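Local coordinates for protein putative pectin lyase (Geobacillus virus E2, PDB 7CHU) that serves as a tailspike of a deep-sea thermophilic phage, probably recognising and perhaps cleaving host surface polysaccharide with a pectate lyase-like beta-helix, at residues L212-V217 with H238-Y243; H267-S272 with H306-G311; I329-D334 with V351-T356. One frame throughout, in Å; residues are numbered along the deposited sequence.

Interaction 1. Residues L212-V217 with H238-Y243; sequences LYIEEV and HGVYIY
Strands 212-215 and 240-243 run parallel, their axes 4.6 Å apart and inclined by 8°, and five backbone hydrogen bonds from L212 N to E216 N join them, among them Y241 N to L212 O and Y243 N to I214 O (2.7 Å). L212 sits beside V240, Y213 beside Y241, I214 beside I242, E215 beside Y243. On the buried face, branched aliphatic residues suit a tightly filled interior. I214 CD1 reaches V240 CG1 at 3.9 Å and I242 CG1 at 4.1 Å, so one methyl touches two neighbours of the other strand, while L212 CD2 meets V240 CG1. Residues in register thus stack on successive parallel strands, aliphatic on aliphatic and Y213 on Y241, as in the right-handed parallel beta-helix of the pectate lyase-like family. The other face carries Y213, E215, Y241 and Y243. With CG anti to the backbone N (chi1 177°), the Y213 ring lies alongside Y241, Y213 CE1 3.8 Å from Y241 CD1, and carries its hydroxyl to Y243, where Y213 OH is 3.3 Å from Y243 CD2. That hydroxyl donates to E215 OE2 (2.8 Å) on the anti side of the carboxylate, somewhat out of its plane. The same OE2 lies at the edge of the Y243 ring, whose plane stands 75° from the carboxylate. Y241 OH hydrogen-bonds D271, while the side chain of E216, whose N still bonds Y243 O, leads away to salt bridges with K193 and R168.

Interaction 2. Residues H267-S272 with H306-G311; sequences HVYFDS and HMYLDG
H267 and H306 make an edge-to-face pair: CD2 of H267 lies 3.6 Å above the H306 ring, offset toward its rim, with the planes at 81°. Both imidazoles suit a buried place because one nitrogen of each ring is hydrogen-bonded beyond the pair, H267 ND1 with N263 and H306 NE2 with Y322. The tyrosines meet differently. Y308 CD2 sits 3.4 Å above the centre of the Y269 ring, but the planes are inclined by 36°, and Y308 CD2 also lies 3.1 Å from F270 O. Apolar contacts hold the inner face, where F270 CD2 touches L309 CD1 at 3.6 Å and V268 CG1 packs beside M307 CG; F284 covers V268, F270 and M307. Backbone hydrogen bonds link V268 N to H306 O, Y308 N to V268 O and F270 N to Y308 O. Past the strands, side chains take over: D310 OD2 accepts S272 N (2.9 Å) from well above the carboxylate plane, and S272 OG donates to D310 O (2.7 Å). A short acid and a small hydroxyl fit this exchange, and R278 pairs with D310 OD1. Aromatic rings packed against each other in register on one face and an apolar interior on the other fit a pectate lyase-like parallel beta-helix.

Interaction 3. Residues I329-D334 with V351-T356; sequences IKVKGD and VNLTGT
V351 sets its CG1 4.1 Å from V331 CG2 and its CG2 near I329 CD1, beta-branched chains filling the inner face, where F343 covers both I329 and V351. N352 ties the backbones together twice: its N donates to I329 O (2.9 Å) with an N-H...O angle of 173°, and its O accepts V331 N. Its amide ND2 reaches D327, the acid that also forms a salt bridge with K330 NZ, so one carboxylate gathers polar ends from both strands. L353 lies side by side with V331, L353 CD2 being 3.8 Å from V331 CG2. T354 then closes the pairing. Its OG1 occupies the position between the backbone N and the carbonyl carbon (chi1 73°), which brings the hydroxyl 2.6 Å from V331 O, while T354 N donates to the same oxygen at 2.9 Å; the side chains of T354 and K330 cross at about a right angle, with CG2 of the threonine 4.1 Å from CG of the lysine. At T356, OG1 meets a water that donates to D334 OD1, which also accepts from M358 N. The two donors on V331 O thus let a threonine side chain supplement the backbone pairing as the strands end, and beyond it water bridges the more exposed loops.

The three contacts come in series along the chain and lie along one face of the pectate lyase-like beta-helix, whose strands 212-215, 240-243, 268-271, 307-309, 329-331 and 351-353 are consecutive parallel neighbours. Centres of interactions 1 and 2 are about 9 Å apart and those of 2 and 3 about 10 Å, whereas 1 and 3 are about 19 Å apart and do not touch. Interaction 2 therefore bridges the others through probable backbone hydrogen bonds: D271 N to I242 O joins it to interaction 1, and L309 N to K330 O joins it to interaction 3. The result is a continuous parallel surface, each coil resting on the next, consistent with an elongated body for each chain of the trimeric tailspike.

Interaction 1. Residues L212-V217 with H238-Y243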
# COMPACT_ATOMS: atom_id res chain seq x y z
N LEU A 212 6.16 -5.69 -21.53
CA LEU A 212 5.76 -4.29 -21.48
C LEU A 212 7.04 -3.47 -21.67
O LEU A 212 7.98 -3.59 -20.88
CB LEU A 212 5.07 -3.97 -20.15
CG LEU A 212 4.71 -2.55 -19.76
CD1 LEU A 212 3.65 -2.01 -20.73
CD2 LEU A 212 4.19 -2.51 -18.32
N TYR A 213 7.10 -2.70 -22.74
CA TYR A 213 8.25 -1.83 -23.01
C TYR A 213 7.85 -0.40 -22.68
O TYR A 213 6.77 0.06 -23.07
CB TYR A 213 8.69 -1.94 -24.48
CG TYR A 213 9.84 -1.00 -24.82
CD1 TYR A 213 11.15 -1.30 -24.44
CD2 TYR A 213 9.60 0.18 -25.49
CE1 TYR A 213 12.18 -0.44 -24.73
CE2 TYR A 213 10.64 1.06 -25.78
CZ TYR A 213 11.92 0.73 -25.40
OH TYR A 213 12.95 1.60 -25.69
N ILE A 214 8.72 0.29 -21.96
CA ILE A 214 8.42 1.60 -21.39
C ILE A 214 9.63 2.49 -21.64
O ILE A 214 10.73 2.18 -21.20
CB ILE A 214 8.10 1.51 -19.88
CG1 ILE A 214 6.81 0.69 -19.65
CG2 ILE A 214 7.96 2.89 -19.23
CD1 ILE A 214 6.51 0.42 -18.15
N GLU A 215 9.43 3.60 -22.35
CA GLU A 215 10.52 4.52 -22.67
C GLU A 215 10.06 5.95 -22.43
O GLU A 215 9.09 6.39 -23.04
CB GLU A 215 10.98 4.37 -24.12
CG GLU A 215 12.05 5.39 -24.48
CD GLU A 215 12.50 5.31 -25.96
OE1 GLU A 215 12.92 6.35 -26.51
OE2 GLU A 215 12.44 4.21 -26.55
N GLU A 216 10.75 6.65 -21.54
CA GLU A 216 10.46 8.03 -21.20
C GLU A 216 8.98 8.23 -20.84
O GLU A 216 8.28 9.06 -21.43
CB GLU A 216 10.89 8.97 -22.33
CG GLU A 216 11.12 10.40 -21.82
CD GLU A 216 11.18 11.42 -22.95
OE1 GLU A 216 11.83 11.12 -24.00
OE2 GLU A 216 10.58 12.52 -22.79
N VAL A 217 8.52 7.48 -19.85
CA VAL A 217 7.13 7.56 -19.40
C VAL A 217 7.10 8.18 -18.01
O VAL A 217 7.88 7.79 -17.14
CB VAL A 217 6.44 6.18 -19.42
CG1 VAL A 217 5.08 6.26 -18.73
CG2 VAL A 217 6.29 5.71 -20.86
N HIS A 238 12.78 -8.79 -21.66
CA HIS A 238 12.40 -8.94 -20.26
C HIS A 238 10.90 -8.71 -20.06
O HIS A 238 10.18 -8.30 -20.97
CB HIS A 238 13.25 -8.00 -19.39
CG HIS A 238 14.74 -8.21 -19.59
ND1 HIS A 238 15.43 -9.23 -18.99
CD2 HIS A 238 15.64 -7.55 -20.36
CE1 HIS A 238 16.70 -9.19 -19.35
NE2 HIS A 238 16.86 -8.18 -20.19
N GLY A 239 10.42 -9.05 -18.86
CA GLY A 239 9.00 -8.92 -18.58
C GLY A 239 8.51 -7.49 -18.70
O GLY A 239 7.54 -7.21 -19.41
N VAL A 240 9.19 -6.57 -18.02
CA VAL A 240 8.96 -5.12 -18.14
C VAL A 240 10.32 -4.48 -18.34
O VAL A 240 11.24 -4.73 -17.56
CB VAL A 240 8.29 -4.53 -16.89
CG1 VAL A 240 8.07 -3.01 -17.07
CG2 VAL A 240 6.98 -5.22 -16.61
N TYR A 241 10.48 -3.70 -19.40
CA TYR A 241 11.74 -3.03 -19.70
C TYR A 241 11.49 -1.53 -19.64
O TYR A 241 10.68 -0.99 -20.40
CB TYR A 241 12.25 -3.45 -21.08
CG TYR A 241 13.71 -3.11 -21.36
CD1 TYR A 241 14.10 -1.83 -21.79
CD2 TYR A 241 14.70 -4.07 -21.23
CE1 TYR A 241 15.47 -1.53 -22.04
CE2 TYR A 241 16.05 -3.78 -21.49
CZ TYR A 241 16.42 -2.51 -21.89
OH TYR A 241 17.75 -2.26 -22.14
N ILE A 242 12.17 -0.85 -18.71
CA ILE A 242 11.97 0.58 -18.48
C ILE A 242 13.25 1.30 -18.90
O ILE A 242 14.29 1.13 -18.27
CB ILE A 242 11.62 0.87 -17.01
CG1 ILE A 242 10.32 0.14 -16.63
CG2 ILE A 242 11.51 2.39 -16.82
CD1 ILE A 242 10.07 -0.07 -15.09
N TYR A 243 13.16 2.10 -19.97
CA TYR A 243 14.30 2.78 -20.58
C TYR A 243 14.18 4.29 -20.39
O TYR A 243 13.08 4.84 -20.46
CB TYR A 243 14.35 2.42 -22.08
CG TYR A 243 15.53 2.93 -22.88
CD1 TYR A 243 16.82 2.96 -22.34
CD2 TYR A 243 15.37 3.33 -24.20
CE1 TYR A 243 17.91 3.42 -23.09
CE2 TYR A 243 16.44 3.78 -24.96
CZ TYR A 243 17.71 3.83 -24.40
OH TYR A 243 18.78 4.26 -25.15

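Interaction 2. Residues H267-S272 with H306-G311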
# COMPACT_ATOMS: atom_id res chain seq x y z
N HIS A 267 12.09 -10.05 -14.49
CA HIS A 267 10.74 -9.51 -14.36
C HIS A 267 10.72 -8.02 -14.69
O HIS A 267 9.87 -7.55 -15.45
CB HIS A 267 10.18 -9.73 -12.96
CG HIS A 267 9.97 -11.17 -12.62
ND1 HIS A 267 9.19 -12.01 -13.39
CD2 HIS A 267 10.47 -11.92 -11.61
CE1 HIS A 267 9.21 -13.22 -12.86
NE2 HIS A 267 9.99 -13.20 -11.78
N VAL A 268 11.64 -7.27 -14.10
CA VAL A 268 11.72 -5.83 -14.26
C VAL A 268 13.17 -5.51 -14.58
O VAL A 268 14.07 -5.91 -13.83
CB VAL A 268 11.29 -5.09 -12.98
CG1 VAL A 268 11.66 -3.62 -13.06
CG2 VAL A 268 9.80 -5.28 -12.73
N TYR A 269 13.40 -4.80 -15.69
CA TYR A 269 14.75 -4.41 -16.10
C TYR A 269 14.76 -2.90 -16.32
O TYR A 269 14.09 -2.41 -17.23
CB TYR A 269 15.15 -5.16 -17.39
CG TYR A 269 16.60 -5.02 -17.73
CD1 TYR A 269 17.09 -3.85 -18.29
CD2 TYR A 269 17.50 -6.06 -17.48
CE1 TYR A 269 18.43 -3.69 -18.62
CE2 TYR A 269 18.86 -5.93 -17.80
CZ TYR A 269 19.31 -4.74 -18.39
OH TYR A 269 20.63 -4.57 -18.70
N PHE A 270 15.48 -2.17 -15.47
CA PHE A 270 15.66 -0.73 -15.64
C PHE A 270 16.93 -0.51 -16.45
O PHE A 270 17.96 -1.14 -16.19
CB PHE A 270 15.78 0.00 -14.31
CG PHE A 270 14.46 0.26 -13.62
CD1 PHE A 270 13.72 1.40 -13.89
CD2 PHE A 270 13.98 -0.64 -12.70
CE1 PHE A 270 12.51 1.65 -13.24
CE2 PHE A 270 12.79 -0.40 -12.02
CZ PHE A 270 12.05 0.73 -12.28
N ASP A 271 16.85 0.37 -17.44
CA ASP A 271 17.97 0.69 -18.32
C ASP A 271 18.09 2.21 -18.34
O ASP A 271 17.18 2.89 -18.81
CB ASP A 271 17.73 0.11 -19.71
CG ASP A 271 18.83 0.45 -20.72
OD1 ASP A 271 19.74 1.27 -20.44
OD2 ASP A 271 18.74 -0.13 -21.83
N SER A 272 19.18 2.74 -17.77
CA SER A 272 19.40 4.18 -17.71
C SER A 272 20.54 4.61 -18.63
O SER A 272 21.11 5.69 -18.45
CB SER A 272 19.68 4.65 -16.28
OG SER A 272 18.49 4.70 -15.48
N HIS A 306 15.68 -11.00 -10.69
CA HIS A 306 14.24 -10.73 -10.71
C HIS A 306 13.99 -9.27 -11.01
O HIS A 306 13.09 -8.94 -11.78
CB HIS A 306 13.56 -11.13 -9.39
CG HIS A 306 13.17 -12.58 -9.31
ND1 HIS A 306 13.77 -13.56 -10.06
CD2 HIS A 306 12.23 -13.21 -8.56
CE1 HIS A 306 13.23 -14.73 -9.78
NE2 HIS A 306 12.28 -14.55 -8.88
N MET A 307 14.78 -8.38 -10.41
CA MET A 307 14.71 -6.95 -10.73
C MET A 307 16.12 -6.45 -10.99
O MET A 307 16.97 -6.52 -10.09
CB MET A 307 14.06 -6.16 -9.59
CG MET A 307 14.13 -4.64 -9.83
SD MET A 307 13.37 -3.66 -8.51
CE MET A 307 11.67 -4.20 -8.65
N TYR A 308 16.39 -5.94 -12.20
CA TYR A 308 17.64 -5.22 -12.46
C TYR A 308 17.37 -3.73 -12.32
O TYR A 308 16.59 -3.17 -13.10
CB TYR A 308 18.21 -5.51 -13.85
CG TYR A 308 19.42 -4.67 -14.16
CD1 TYR A 308 20.61 -4.84 -13.44
CD2 TYR A 308 19.38 -3.68 -15.14
CE1 TYR A 308 21.73 -4.06 -13.69
CE2 TYR A 308 20.49 -2.90 -15.41
CZ TYR A 308 21.67 -3.09 -14.68
OH TYR A 308 22.77 -2.31 -14.94
N LEU A 309 17.95 -3.09 -11.31
CA LEU A 309 17.60 -1.72 -10.95
C LEU A 309 18.74 -0.75 -11.28
O LEU A 309 19.45 -0.27 -10.40
CB LEU A 309 17.25 -1.68 -9.47
CG LEU A 309 16.76 -0.39 -8.83
CD1 LEU A 309 15.89 0.34 -9.82
CD2 LEU A 309 16.00 -0.69 -7.51
N ASP A 310 18.91 -0.44 -12.58
CA ASP A 310 19.75 0.68 -13.01
C ASP A 310 18.89 1.95 -12.96
O ASP A 310 18.38 2.44 -13.97
CB ASP A 310 20.34 0.44 -14.39
CG ASP A 310 21.22 1.60 -14.90
OD1 ASP A 310 21.75 2.41 -14.09
OD2 ASP A 310 21.38 1.68 -16.13
N GLY A 311 18.75 2.48 -11.74
CA GLY A 311 17.89 3.63 -11.49
C GLY A 311 18.13 4.17 -10.09
O GLY A 311 18.80 3.54 -9.27

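Interaction 3. Residues I329-D334 with V351-T356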
# COMPACT_ATOMS: atom_id res chain seq x y z
N ILE A 329 17.51 -8.59 -6.40
CA ILE A 329 17.54 -7.20 -6.82
C ILE A 329 19.00 -6.83 -7.06
O ILE A 329 19.79 -6.78 -6.11
CB ILE A 329 16.93 -6.24 -5.79
CG1 ILE A 329 15.52 -6.67 -5.37
CG2 ILE A 329 16.88 -4.80 -6.36
CD1 ILE A 329 14.93 -5.82 -4.27
N LYS A 330 19.35 -6.53 -8.31
CA LYS A 330 20.70 -6.11 -8.67
C LYS A 330 20.68 -4.60 -8.88
O LYS A 330 20.07 -4.11 -9.83
CB LYS A 330 21.16 -6.85 -9.92
CG LYS A 330 22.62 -6.76 -10.24
CD LYS A 330 22.89 -7.40 -11.60
CE LYS A 330 24.10 -8.31 -11.60
NZ LYS A 330 23.83 -9.66 -10.97
N VAL A 331 21.31 -3.87 -7.96
CA VAL A 331 21.18 -2.41 -7.91
C VAL A 331 22.40 -1.77 -8.56
O VAL A 331 23.55 -2.14 -8.25
CB VAL A 331 21.03 -1.91 -6.46
CG1 VAL A 331 20.95 -0.37 -6.42
CG2 VAL A 331 19.80 -2.55 -5.78
N LYS A 332 22.16 -0.78 -9.42
CA LYS A 332 23.17 0.14 -9.91
C LYS A 332 22.50 1.50 -9.81
O LYS A 332 21.86 1.98 -10.76
CB LYS A 332 23.60 -0.20 -11.34
CG LYS A 332 24.65 0.77 -11.96
CD LYS A 332 24.78 0.47 -13.46
CE LYS A 332 25.76 1.38 -14.17
NZ LYS A 332 25.29 2.78 -14.26
N GLY A 333 22.63 2.13 -8.66
CA GLY A 333 22.01 3.42 -8.44
C GLY A 333 22.00 3.80 -6.97
O GLY A 333 22.53 3.08 -6.12
N ASP A 334 21.38 4.94 -6.69
CA ASP A 334 21.45 5.59 -5.39
C ASP A 334 20.07 5.80 -4.80
O ASP A 334 19.11 6.08 -5.51
CB ASP A 334 22.12 6.97 -5.49
CG ASP A 334 23.51 6.89 -6.10
OD1 ASP A 334 24.17 5.84 -5.96
OD2 ASP A 334 23.95 7.89 -6.72
N VAL A 351 19.94 -8.51 -2.18
CA VAL A 351 20.14 -7.15 -2.70
C VAL A 351 21.63 -6.97 -2.94
O VAL A 351 22.43 -7.00 -2.00
CB VAL A 351 19.62 -6.06 -1.74
CG1 VAL A 351 19.87 -4.67 -2.30
CG2 VAL A 351 18.10 -6.21 -1.43
N ASN A 352 22.00 -6.79 -4.21
CA ASN A 352 23.39 -6.63 -4.62
C ASN A 352 23.58 -5.16 -4.99
O ASN A 352 23.13 -4.72 -6.04
CB ASN A 352 23.71 -7.56 -5.79
CG ASN A 352 25.20 -7.60 -6.12
OD1 ASN A 352 26.00 -6.89 -5.52
ND2 ASN A 352 25.58 -8.45 -7.09
N LEU A 353 24.21 -4.40 -4.09
CA LEU A 353 24.49 -2.99 -4.33
C LEU A 353 25.80 -2.91 -5.12
O LEU A 353 26.89 -2.99 -4.54
CB LEU A 353 24.53 -2.24 -3.00
CG LEU A 353 23.28 -2.42 -2.11
CD1 LEU A 353 23.42 -1.81 -0.74
CD2 LEU A 353 22.00 -1.88 -2.79
N THR A 354 25.69 -2.79 -6.45
CA THR A 354 26.87 -2.87 -7.31
C THR A 354 27.51 -1.50 -7.54
O THR A 354 26.87 -0.45 -7.43
CB THR A 354 26.54 -3.50 -8.67
OG1 THR A 354 25.80 -2.58 -9.46
CG2 THR A 354 25.73 -4.78 -8.51
N GLY A 355 28.80 -1.54 -7.91
CA GLY A 355 29.48 -0.33 -8.36
C GLY A 355 29.50 0.69 -7.26
O GLY A 355 29.72 0.38 -6.09
N THR A 356 29.22 1.94 -7.61
CA THR A 356 29.22 3.04 -6.65
C THR A 356 27.86 3.28 -5.98
O THR A 356 27.67 4.36 -5.39
CB THR A 356 29.63 4.35 -7.34
OG1 THR A 356 28.61 4.67 -8.29
CG2 THR A 356 30.96 4.23 -8.05
O HOH W 1 25.80 5.43 -8.05